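Endoglucanase CEL5A (Eubacterium cellulosolvens, PDB 4AEM) probably binds xyloglucan, and perhaps related beta-glucans, through this non-catalytic carbohydrate-binding module of a cellulosomal family 5 endoglucanase. Local coordinates at residues A73-Y78 with K89-K94. Sequence-based numbering, arbitrary orientation. Where two conformers were deposited one is given.
Sequences AQISPY and KEQIAK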
loop_
_atom_site.group_PDB
_atom_site.type_symbol
_atom_site.label_atom_id
_atom_site.label_comp_id
_atom_site.label_asym_id
_atom_site.label_seq_id
_atom_site.Cartn_x
_atom_site.Cartn_y
_atom_site.Cartn_z
ATOM N N ALA A 73 6.266 -1.197 -7.597
ATOM C CA ALA A 73 5.185 -2.073 -8.011
ATOM C C ALA A 73 3.941 -1.471 -7.406
ATOM O O ALA A 73 3.833 -1.436 -6.189
ATOM C CB ALA A 73 5.424 -3.488 -7.561
ATOM N N GLN A 74 3.045 -0.968 -8.266
ATOM C CA GLN A 74 1.823 -0.265 -7.901
ATOM C C GLN A 74 0.620 -1.090 -8.396
ATOM O O GLN A 74 0.432 -1.276 -9.598
ATOM C CB GLN A 74 1.802 1.116 -8.549
ATOM C CG GLN A 74 0.539 1.912 -8.288
ATOM C CD GLN A 74 0.691 3.337 -8.742
ATOM O OE1 GLN A 74 1.678 3.985 -8.419
ATOM N NE2 GLN A 74 -0.250 3.819 -9.536
ATOM N N ILE A 75 -0.214 -1.555 -7.468
ATOM C CA ILE A 75 -1.281 -2.515 -7.748
ATOM C C ILE A 75 -2.655 -1.864 -7.396
ATOM O O ILE A 75 -2.730 -1.168 -6.414
ATOM C CB ILE A 75 -0.901 -3.823 -6.949
ATOM C CG1 ILE A 75 -0.553 -4.948 -7.912
ATOM C CG2 ILE A 75 -1.849 -4.224 -5.849
ATOM C CD1 ILE A 75 0.222 -4.438 -9.089
ATOM N N SER A 76 -3.721 -2.128 -8.160
ATOM C CA SER A 76 -5.099 -1.793 -7.757
ATOM C C SER A 76 -5.689 -2.901 -6.914
ATOM O O SER A 76 -5.223 -3.988 -7.053
ATOM C CB SER A 76 -5.933 -1.768 -9.022
ATOM O OG SER A 76 -5.726 -0.523 -9.633
ATOM N N PRO A 77 -6.793 -2.678 -6.142
ATOM C CA PRO A 77 -7.268 -3.863 -5.358
ATOM C C PRO A 77 -7.631 -5.096 -6.216
ATOM O O PRO A 77 -7.960 -4.972 -7.393
ATOM C CB PRO A 77 -8.546 -3.340 -4.646
ATOM C CG PRO A 77 -8.524 -1.848 -4.804
ATOM C CD PRO A 77 -7.658 -1.488 -5.959
ATOM N N TYR A 78 -7.535 -6.271 -5.619
ATOM C CA TYR A 78 -8.095 -7.518 -6.138
ATOM C C TYR A 78 -9.624 -7.407 -6.237
ATOM O O TYR A 78 -10.205 -7.815 -7.226
ATOM C CB TYR A 78 -7.643 -8.702 -5.205
ATOM C CG TYR A 78 -7.864 -10.079 -5.803
ATOM C CD1 TYR A 78 -7.711 -10.298 -7.172
ATOM C CD2 TYR A 78 -8.281 -11.140 -4.993
ATOM C CE1 TYR A 78 -7.979 -11.535 -7.745
ATOM C CE2 TYR A 78 -8.483 -12.415 -5.517
ATOM C CZ TYR A 78 -8.348 -12.613 -6.887
ATOM O OH TYR A 78 -8.620 -13.851 -7.369
ATOM N N LYS A 89 -1.082 -10.645 -1.312
ATOM C CA LYS A 89 0.324 -10.948 -1.570
ATOM C C LYS A 89 0.564 -11.400 -2.977
ATOM O O LYS A 89 1.587 -10.974 -3.530
ATOM C CB LYS A 89 0.839 -12.036 -0.638
ATOM C CG LYS A 89 2.293 -12.358 -0.857
ATOM C CD LYS A 89 2.782 -13.259 0.276
ATOM C CE LYS A 89 4.267 -13.558 0.203
ATOM N NZ LYS A 89 4.788 -14.385 1.370
ATOM N N GLU A 90 -0.285 -12.300 -3.542
ATOM C CA GLU A 90 -0.119 -12.817 -4.939
ATOM C C GLU A 90 0.028 -11.647 -5.850
ATOM O O GLU A 90 0.906 -11.638 -6.724
ATOM C CB GLU A 90 -1.307 -13.684 -5.530
ATOM C CG GLU A 90 -2.621 -12.853 -5.856
ATOM C CD GLU A 90 -3.415 -13.086 -7.202
ATOM O OE1 GLU A 90 -2.976 -12.693 -8.297
ATOM O OE2 GLU A 90 -4.566 -13.572 -7.169
ATOM N N GLN A 91 -0.873 -10.660 -5.702
ATOM C CA GLN A 91 -0.938 -9.528 -6.668
ATOM C C GLN A 91 0.337 -8.677 -6.589
ATOM O O GLN A 91 0.936 -8.398 -7.578
ATOM C CB GLN A 91 -2.045 -8.571 -6.337
ATOM C CG GLN A 91 -3.475 -8.871 -6.656
ATOM C CD GLN A 91 -4.254 -7.599 -6.366
ATOM O OE1 GLN A 91 -4.690 -6.881 -7.265
ATOM N NE2 GLN A 91 -4.345 -7.268 -5.107
ATOM N N ILE A 92 0.757 -8.322 -5.381
ATOM C CA ILE A 92 1.951 -7.517 -5.189
ATOM C C ILE A 92 3.270 -8.216 -5.520
ATOM O O ILE A 92 4.180 -7.627 -6.166
ATOM C CB ILE A 92 1.950 -6.827 -3.800
ATOM C CG1 ILE A 92 2.850 -5.555 -3.828
ATOM C CG2 ILE A 92 2.234 -7.814 -2.681
ATOM C CD1 ILE A 92 2.450 -4.470 -4.881
ATOM N N ALA A 93 3.363 -9.474 -5.140
ATOM C CA ALA A 93 4.496 -10.305 -5.534
ATOM C C ALA A 93 4.542 -10.419 -7.069
ATOM O O ALA A 93 5.602 -10.366 -7.636
ATOM C CB ALA A 93 4.392 -11.671 -4.877
ATOM N N LYS A 94 3.403 -10.538 -7.756
ATOM C CA LYS A 94 3.463 -10.523 -9.241
ATOM C C LYS A 94 3.976 -9.176 -9.780
ATOM O O LYS A 94 4.795 -9.144 -10.705
ATOM C CB LYS A 94 2.116 -10.879 -9.868
ATOM C CG LYS A 94 1.699 -12.337 -9.710
ATOM C CD LYS A 94 0.376 -12.649 -10.399
ATOM C CE LYS A 94 0.107 -14.105 -10.082
ATOM N NZ LYS A 94 -1.348 -14.365 -10.150
#
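Ile92 meets the end of strand 71-75 with its outermost methyl: CD1 lies 4.0 Å from Ile75 CB and 4.1 Å from Ala73 CB, and also rests against the backbone carbonyl of Ala73. With CG1 anti to the backbone N (chi1 -156°), the longer branch of Ile92 reaches the strand. This is the closely packed, apolar part of the contact, and beside it Ile75 covers the helix backbone at Gln91. Farther along, the chain leaves the strand and the packing turns polar. The extended side chain of Gln91 carries its amide into the bend of residues 76-78, close to the carbonyl of Ser76 and the backbone N of Tyr78. The solvent side is looser: in one of the two conformers of Glu90, OE2 stands over one face of the exposed Tyr78 ring, 3.9 Å from CZ, while OE1 forms a salt bridge with Lys94 NZ (3.0 Å) one helical turn on. In the beta-sandwich, helix 89-96 follows directly from strand 84-88 of one sheet; its residues 89-94 run obliquely antiparallel to residues 73-75 (143° between their directions) on an outermost strand of the other, with Ile92 also touching Phe60 on the adjoining strand 56-62.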